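Local coordinates for possible metal-dependent hydrolase (Veillonella parvula, PDB 3RPC), which is probably a metal-dependent hydrolase of the metallo-beta-lactamase superfamily, holding two zinc ions in its presumed active site, at residues Y164-T169 against I203-K208; M189-A194 against K208-M213. All coordinates share one frame; numbering follows the deposited sequence.

Interaction 1: Y164-T169 against I203-K208; sequences YLVGDT and IIMGTK. With ZN (zinc ion), chain E; ZN (zinc ion), chain F.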
ATOM      1  N   TYR A 164      15.422   0.007   8.012  1.00 14.57           N
ATOM      2  CA  TYR A 164      14.360   0.030   7.007  1.00 13.97           C
ATOM      3  C   TYR A 164      14.900  -0.568   5.719  1.00 17.22           C
ATOM      4  O   TYR A 164      15.705   0.058   5.028  1.00 16.48           O
ATOM      5  CB  TYR A 164      13.891   1.475   6.767  1.00 14.21           C
ATOM      6  CG  TYR A 164      12.750   1.663   5.782  1.00 14.13           C
ATOM      7  CD1 TYR A 164      11.941   0.600   5.371  1.00 15.53           C
ATOM      8  CD2 TYR A 164      12.485   2.923   5.255  1.00 14.96           C
ATOM      9  CE1 TYR A 164      10.886   0.804   4.466  1.00 13.69           C
ATOM     10  CE2 TYR A 164      11.462   3.125   4.363  1.00 14.50           C
ATOM     11  CZ  TYR A 164      10.669   2.075   3.962  1.00 13.45           C
ATOM     12  OH  TYR A 164       9.645   2.328   3.063  1.00 14.64           O
ATOM     13  N   LEU A 165      14.481  -1.794   5.416  1.00 14.30           N
ATOM     14  CA  LEU A 165      14.752  -2.424   4.133  1.00 12.77           C
ATOM     15  C   LEU A 165      13.642  -1.956   3.202  1.00 13.80           C
ATOM     16  O   LEU A 165      12.510  -2.420   3.272  1.00 15.76           O
ATOM     17  CB  LEU A 165      14.722  -3.944   4.298  1.00 14.35           C
ATOM     18  CG  LEU A 165      14.946  -4.804   3.064  1.00 15.83           C
ATOM     19  CD1 LEU A 165      16.412  -4.808   2.662  1.00 20.39           C
ATOM     20  CD2 LEU A 165      14.481  -6.233   3.368  1.00 17.20           C
ATOM     21  N   VAL A 166      13.952  -0.996   2.340  1.00 13.28           N
ATOM     22  CA  VAL A 166      12.889  -0.307   1.608  1.00 13.98           C
ATOM     23  C   VAL A 166      12.201  -1.206   0.574  1.00 14.54           C
ATOM     24  O   VAL A 166      10.975  -1.137   0.381  1.00 14.12           O
ATOM     25  CB  VAL A 166      13.428   0.953   0.927  1.00 12.52           C
ATOM     26  CG1 VAL A 166      12.301   1.683   0.177  1.00 14.20           C
ATOM     27  CG2 VAL A 166      14.051   1.874   1.970  1.00 14.64           C
ATOM     28  N   GLY A 167      12.997  -2.040  -0.092  1.00 14.22           N
ATOM     29  CA  GLY A 167      12.474  -2.986  -1.065  1.00 14.02           C
ATOM     30  C   GLY A 167      12.345  -2.444  -2.479  1.00 12.99           C
ATOM     31  O   GLY A 167      12.738  -1.313  -2.773  1.00 14.73           O
ATOM     32  N   ASP A 168      11.796  -3.273  -3.363  1.00 13.21           N
ATOM     33  CA  ASP A 168      11.597  -2.896  -4.761  1.00 13.62           C
ATOM     34  C   ASP A 168      10.357  -2.017  -4.920  1.00 15.09           C
ATOM     35  O   ASP A 168       9.275  -2.497  -5.261  1.00 15.85           O
ATOM     36  CB  ASP A 168      11.489  -4.149  -5.643  1.00 14.57           C
ATOM     37  CG  ASP A 168      12.846  -4.660  -6.129  1.00 17.03           C
ATOM     38  OD1 ASP A 168      13.884  -4.257  -5.573  1.00 16.96           O
ATOM     39  OD2 ASP A 168      12.869  -5.468  -7.080  1.00 16.34           O
ATOM     40  N   THR A 169      10.531  -0.729  -4.642  1.00 13.63           N
ATOM     41  CA  THR A 169       9.456   0.247  -4.773  1.00 13.31           C
ATOM     42  C   THR A 169      10.039   1.547  -5.286  1.00 14.18           C
ATOM     43  O   THR A 169      11.213   1.849  -5.063  1.00 15.15           O
ATOM     44  CB  THR A 169       8.746   0.477  -3.424  1.00 16.56           C
ATOM     45  OG1 THR A 169       7.697   1.450  -3.576  1.00 15.13           O
ATOM     46  CG2 THR A 169       9.732   0.931  -2.347  1.00 15.35           C
ATOM     47  N   ILE A 203      11.198   0.976 -12.285  1.00 14.55           N
ATOM     48  CA  ILE A 203      10.418   0.156 -11.364  1.00 14.50           C
ATOM     49  C   ILE A 203      10.971   0.147  -9.942  1.00 16.23           C
ATOM     50  O   ILE A 203      10.338  -0.404  -9.043  1.00 15.88           O
ATOM     51  CB  ILE A 203      10.301  -1.292 -11.860  1.00 15.52           C
ATOM     52  CG1 ILE A 203      11.697  -1.909 -12.029  1.00 17.45           C
ATOM     53  CG2 ILE A 203       9.502  -1.333 -13.165  1.00 19.50           C
ATOM     54  CD1 ILE A 203      11.686  -3.404 -12.374  1.00 22.63           C
ATOM     55  N   ILE A 204      12.162   0.706  -9.737  1.00 14.97           N
ATOM     56  CA  ILE A 204      12.708   0.850  -8.391  1.00 14.30           C
ATOM     57  C   ILE A 204      13.271   2.258  -8.248  1.00 15.58           C
ATOM     58  O   ILE A 204      12.895   3.155  -9.002  1.00 17.59           O
ATOM     59  CB  ILE A 204      13.772  -0.232  -8.035  1.00 14.80           C
ATOM     60  CG1 ILE A 204      14.940  -0.236  -9.026  1.00 15.53           C
ATOM     61  CG2 ILE A 204      13.126  -1.624  -8.009  1.00 15.70           C
ATOM     62  CD1 ILE A 204      16.101  -1.187  -8.632  1.00 15.23           C
HETATM   63  N   MSE A 205      14.140   2.460  -7.271  1.00 13.71           N
HETATM   64  CA  MSE A 205      14.721   3.782  -7.025  1.00 13.18           C
HETATM   65  C   MSE A 205      16.056   4.011  -7.742  1.00 12.34           C
HETATM   66  O   MSE A 205      16.634   3.089  -8.327  1.00 14.25           O
HETATM   67  CB  MSE A 205      14.883   3.996  -5.520  1.00 12.93           C
HETATM   68  CG  MSE A 205      13.557   4.241  -4.819  1.00 15.70           C
HETATM   69 SE   MSE A 205      13.727   4.143  -2.896  0.62 15.60          SE
HETATM   70  CE  MSE A 205      11.902   4.617  -2.445  1.00 15.62           C
ATOM     71  N   GLY A 206      16.513   5.263  -7.722  1.00 14.13           N
ATOM     72  CA  GLY A 206      17.806   5.645  -8.263  1.00 14.44           C
ATOM     73  C   GLY A 206      18.391   6.813  -7.487  1.00 15.05           C
ATOM     74  O   GLY A 206      18.055   7.034  -6.320  1.00 14.20           O
ATOM     75  N   THR A 207      19.263   7.580  -8.135  1.00 14.44           N
ATOM     76  CA  THR A 207      19.959   8.660  -7.450  1.00 14.61           C
ATOM     77  C   THR A 207      19.021   9.753  -6.917  1.00 13.26           C
ATOM     78  O   THR A 207      19.264  10.295  -5.838  1.00 14.97           O
ATOM     79  CB  THR A 207      21.047   9.295  -8.331  1.00 16.17           C
ATOM     80  OG1 THR A 207      20.488   9.625  -9.609  1.00 16.09           O
ATOM     81  CG2 THR A 207      22.217   8.326  -8.512  1.00 17.81           C
ATOM     82  N   LYS A 208      17.948  10.060  -7.651  1.00 12.25           N
ATOM     83  CA  LYS A 208      17.013  11.076  -7.164  1.00 14.07           C
ATOM     84  C   LYS A 208      16.505  10.722  -5.769  1.00 15.07           C
ATOM     85  O   LYS A 208      16.390  11.581  -4.885  1.00 16.89           O
ATOM     86  CB  LYS A 208      15.837  11.233  -8.120  1.00 19.23           C
ATOM     87  CG  LYS A 208      14.948  12.417  -7.816  1.00 29.26           C
ATOM     88  CD  LYS A 208      13.911  12.618  -8.920  1.00 39.35           C
ATOM     89  CE  LYS A 208      14.546  12.579 -10.310  1.00 43.56           C
ATOM     90  NZ  LYS A 208      15.380  13.776 -10.614  1.00 44.83           N
TER
HETATM   91 ZN    ZN E 301      11.371  -6.969  -8.174  0.66 17.63          ZN
HETATM   92 ZN    ZN F 302      14.636  -6.345  -7.909  0.71 16.48          ZN
HETATM   93  O   HOH W   1      13.060  -7.543  -9.086  1.00 22.04           O
HETATM   94  O   HOH W   2      14.342  -4.823  -9.950  1.00 16.97           O

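Interaction 2: M189-A194 against K208-M213; sequences MNTGYA and KDIGRM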
HETATM    1  N   MSE A 189      18.443   0.780   0.546  1.00 15.17           N
HETATM    2  CA  MSE A 189      17.671   1.184  -0.630  1.00 13.67           C
HETATM    3  C   MSE A 189      18.134   0.477  -1.891  1.00 14.54           C
HETATM    4  O   MSE A 189      19.339   0.309  -2.103  1.00 15.90           O
HETATM    5  CB  MSE A 189      17.854   2.685  -0.877  1.00 17.29           C
HETATM    6  CG  MSE A 189      17.615   3.582   0.319  1.00 19.01           C
HETATM    7 SE   MSE A 189      18.043   5.427  -0.168  0.66 18.42          SE
HETATM    8  CE  MSE A 189      16.754   5.699  -1.615  1.00 18.63           C
ATOM      9  N   ASN A 190      17.183   0.071  -2.723  1.00 13.00           N
ATOM     10  CA  ASN A 190      17.475  -0.537  -4.016  1.00 12.33           C
ATOM     11  C   ASN A 190      17.537   0.556  -5.076  1.00 15.22           C
ATOM     12  O   ASN A 190      16.500   1.057  -5.522  1.00 15.60           O
ATOM     13  CB  ASN A 190      16.401  -1.572  -4.350  1.00 13.26           C
ATOM     14  CG  ASN A 190      16.480  -2.788  -3.438  1.00 16.34           C
ATOM     15  OD1 ASN A 190      17.520  -3.030  -2.812  1.00 16.80           O
ATOM     16  ND2 ASN A 190      15.399  -3.562  -3.361  1.00 16.13           N
ATOM     17  N   THR A 191      18.752   0.931  -5.465  1.00 13.53           N
ATOM     18  CA  THR A 191      18.949   2.163  -6.231  1.00 11.90           C
ATOM     19  C   THR A 191      19.506   1.941  -7.632  1.00 14.55           C
ATOM     20  O   THR A 191      20.031   2.875  -8.248  1.00 14.05           O
ATOM     21  CB  THR A 191      19.869   3.149  -5.478  1.00 14.41           C
ATOM     22  OG1 THR A 191      21.182   2.579  -5.325  1.00 14.63           O
ATOM     23  CG2 THR A 191      19.306   3.463  -4.109  1.00 15.98           C
ATOM     24  N   GLY A 192      19.364   0.724  -8.143  1.00 13.59           N
ATOM     25  CA  GLY A 192      19.857   0.397  -9.465  1.00 15.48           C
ATOM     26  C   GLY A 192      19.039   0.938 -10.630  1.00 13.28           C
ATOM     27  O   GLY A 192      19.436   0.783 -11.784  1.00 13.12           O
ATOM     28  N   TYR A 193      17.896   1.562 -10.348  1.00 13.61           N
ATOM     29  CA  TYR A 193      17.114   2.220 -11.393  1.00 12.78           C
ATOM     30  C   TYR A 193      16.860   1.279 -12.577  1.00 12.47           C
ATOM     31  O   TYR A 193      17.180   1.580 -13.738  1.00 14.59           O
ATOM     32  CB  TYR A 193      17.823   3.498 -11.836  1.00 12.69           C
ATOM     33  CG  TYR A 193      16.945   4.564 -12.456  1.00 14.84           C
ATOM     34  CD1 TYR A 193      15.998   5.238 -11.697  1.00 15.94           C
ATOM     35  CD2 TYR A 193      17.106   4.930 -13.789  1.00 15.99           C
ATOM     36  CE1 TYR A 193      15.211   6.244 -12.266  1.00 16.07           C
ATOM     37  CE2 TYR A 193      16.338   5.928 -14.362  1.00 17.72           C
ATOM     38  CZ  TYR A 193      15.397   6.573 -13.596  1.00 16.03           C
ATOM     39  OH  TYR A 193      14.632   7.569 -14.178  1.00 19.95           O
ATOM     40  N   ALA A 194      16.277   0.125 -12.264  1.00 15.33           N
ATOM     41  CA  ALA A 194      15.910  -0.857 -13.272  1.00 14.16           C
ATOM     42  C   ALA A 194      14.890  -0.257 -14.236  1.00 13.08           C
ATOM     43  O   ALA A 194      13.903   0.352 -13.802  1.00 14.50           O
ATOM     44  CB  ALA A 194      15.347  -2.099 -12.599  1.00 16.61           C
ATOM     45  N   LYS A 208      17.948  10.060  -7.651  1.00 12.25           N
ATOM     46  CA  LYS A 208      17.013  11.076  -7.164  1.00 14.07           C
ATOM     47  C   LYS A 208      16.505  10.722  -5.769  1.00 15.07           C
ATOM     48  O   LYS A 208      16.390  11.581  -4.885  1.00 16.89           O
ATOM     49  CB  LYS A 208      15.837  11.233  -8.120  1.00 19.23           C
ATOM     50  CG  LYS A 208      14.948  12.417  -7.816  1.00 29.26           C
ATOM     51  CD  LYS A 208      13.911  12.618  -8.920  1.00 39.35           C
ATOM     52  CE  LYS A 208      14.546  12.579 -10.310  1.00 43.56           C
ATOM     53  NZ  LYS A 208      15.380  13.776 -10.614  1.00 44.83           N
ATOM     54  N   ASP A 209      16.199   9.441  -5.576  1.00 13.51           N
ATOM     55  CA  ASP A 209      15.708   8.949  -4.296  1.00 13.59           C
ATOM     56  C   ASP A 209      16.759   9.004  -3.198  1.00 14.49           C
ATOM     57  O   ASP A 209      16.442   9.265  -2.040  1.00 15.50           O
ATOM     58  CB  ASP A 209      15.172   7.530  -4.474  1.00 14.42           C
ATOM     59  CG  ASP A 209      14.190   7.452  -5.621  1.00 13.56           C
ATOM     60  OD1 ASP A 209      13.010   7.788  -5.396  1.00 16.18           O
ATOM     61  OD2 ASP A 209      14.600   7.137  -6.760  1.00 14.36           O
ATOM     62  N   ILE A 210      18.014   8.752  -3.555  1.00 14.79           N
ATOM     63  CA  ILE A 210      19.073   8.854  -2.572  1.00 14.56           C
ATOM     64  C   ILE A 210      19.169  10.283  -2.054  1.00 13.94           C
ATOM     65  O   ILE A 210      19.268  10.515  -0.856  1.00 17.05           O
ATOM     66  CB  ILE A 210      20.421   8.420  -3.159  1.00 15.38           C
ATOM     67  CG1 ILE A 210      20.363   6.956  -3.586  1.00 15.33           C
ATOM     68  CG2 ILE A 210      21.556   8.664  -2.155  1.00 18.04           C
ATOM     69  CD1 ILE A 210      21.675   6.453  -4.184  1.00 14.37           C
ATOM     70  N   GLY A 211      19.134  11.255  -2.962  1.00 13.78           N
ATOM     71  CA  GLY A 211      19.213  12.638  -2.535  1.00 17.16           C
ATOM     72  C   GLY A 211      18.034  12.979  -1.637  1.00 15.88           C
ATOM     73  O   GLY A 211      18.189  13.664  -0.619  1.00 17.08           O
ATOM     74  N   ARG A 212      16.854  12.487  -2.006  1.00 14.42           N
ATOM     75  CA  ARG A 212      15.644  12.814  -1.254  1.00 15.41           C
ATOM     76  C   ARG A 212      15.696  12.162   0.118  1.00 15.91           C
ATOM     77  O   ARG A 212      15.243  12.744   1.108  1.00 17.81           O
ATOM     78  CB  ARG A 212      14.391  12.368  -2.016  1.00 17.39           C
ATOM     79  CG  ARG A 212      13.085  12.897  -1.432  1.00 15.74           C
ATOM     80  CD  ARG A 212      11.874  12.419  -2.225  1.00 17.25           C
ATOM     81  NE  ARG A 212      11.985  12.761  -3.646  1.00 19.56           N
ATOM     82  CZ  ARG A 212      12.122  11.857  -4.614  1.00 29.11           C
ATOM     83  NH1 ARG A 212      12.126  10.557  -4.324  1.00 27.76           N
ATOM     84  NH2 ARG A 212      12.234  12.247  -5.877  1.00 34.86           N
HETATM   85  N   MSE A 213      16.255  10.958   0.184  1.00 15.33           N
HETATM   86  CA  MSE A 213      16.332  10.260   1.463  1.00 15.43           C
HETATM   87  C   MSE A 213      17.230  10.998   2.451  1.00 17.03           C
HETATM   88  O   MSE A 213      16.967  11.019   3.660  1.00 16.78           O
HETATM   89  CB  MSE A 213      16.842   8.821   1.285  1.00 15.76           C
HETATM   90  CG  MSE A 213      16.702   7.940   2.526  1.00 16.14           C
HETATM   91 SE   MSE A 213      14.815   7.637   2.944  0.69 20.70          SE
HETATM   92  CE  MSE A 213      14.369   6.398   1.557  1.00 21.78           C
TER

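Interaction 1: Y164-T169 against I203-K208
Thr169, Ile204 and Met205 bury the most surface here, and the last two come against the backbone oxygen of Thr169. Met205, present as selenomethionine, lays its CG 3.4 Å from Thr169 O, while Ile204 CA comes up to the same oxygen at 3.8 Å. The contact buries this oxygen against carbon atoms, and it has no hydrogen-bonding partner in the model. With CG anti to the carbonyl carbon (chi1 -73°) and the chain extended beyond it, Met205 reaches past Thr169 and crosses Val166 at about a right angle, CE resting 4.0 Å from Val166 CG1. A long, unbranched chain suits such a reach. Thr169 turns its CB away, and its OG1 accepts a hydrogen bond from Ser131 N, so its hydroxyl serves a neighbouring loop. Ile204 runs beside Asp168, pointing the same way, and its CG2 sits 3.6 Å from Asp168 CG, a methyl flank for the metal-binding carboxylate. Asp168 OD2 bridges the two zinc ions, at 2.4 Å from zinc E and 2.1 Å from zinc F, and water 1 bridges them too. His72, His74 and His132 complete one site; Asp76, His77 and His226 the other. Asp168 centres an inverse gamma turn in the loop that follows strand 163-165. That strand pairs with strand 186-190, helix 173-182 touches Tyr164 and Met205, and the 203-206 loop leads into helix 207-216.

Interaction 2: M189-A194 against K208-M213
Within the beta-alpha-beta unit of strand 186-190, helix 207-216 and strand 221-225, Met189 projects from the end of the first strand toward the helix. It and Met213, both selenomethionines, reach toward each other tip to tip, Met189 CE 4.0 Å from Met213 CE, and Met189 SE lies 3.9 Å from Met213 CB. A bend at chi3 (61°) swings the Met189 methyl onto the helix backbone, where CE lies 3.6 Å from Asp209 O and 3.7 Å from Asp209 CB. Long, flexible methionine-type chains suit the place, since bends in them let SE and CE meet different parts of the helix. Where the strand gives way to loop, Thr191 meets Ile210 at about a right angle, its CG2 3.7 Å from Ile210 CG1. Thr191 thus shows the helix a methyl, and the isoleucine continues onto Val240 and Ile244 of helix 237-246. Asp209 contributes carbon to the contact and keeps its charged end for the helix start: OD2 accepts from the N-H of Gly206, the N-cap residue. Its other oxygen, OD1, forms a salt bridge with Arg212 NH1 at 3.1 Å, approached from above the carboxylate plane; the guanidinium also makes a cation-pi contact with Trp171. Met189 and Met213 both pack on Ile222 of strand 221-225. Two parallel strands of one sheet joined through a helix packed on it make a beta-alpha-beta crossover, here consistent with the metallo-beta-lactamase fold.

In the fold
Both interactions are buried, and both lie on the mixed sheet in which strands 163-165 and 186-190 are neighbours. Interaction 1 sits nearer the middle of the chain, at the ends of strands where loops carry the metal site; its chemistry mixes metal coordination with apolar cover. Interaction 2 is helix-on-sheet packing, apolar across the segments, with Asp209 and Arg212 turning their charged ends to the helix start and Trp171. They share Lys208 and helix 207-216, approached through its leading loop in one case and along its first turns in the other. Probable backbone bonds Met205 O to Tyr193 N and Ile203 N to Ala194 O tie their loops together, and Asn190 ND2 makes a weak hydrogen bond to Asp168 OD1.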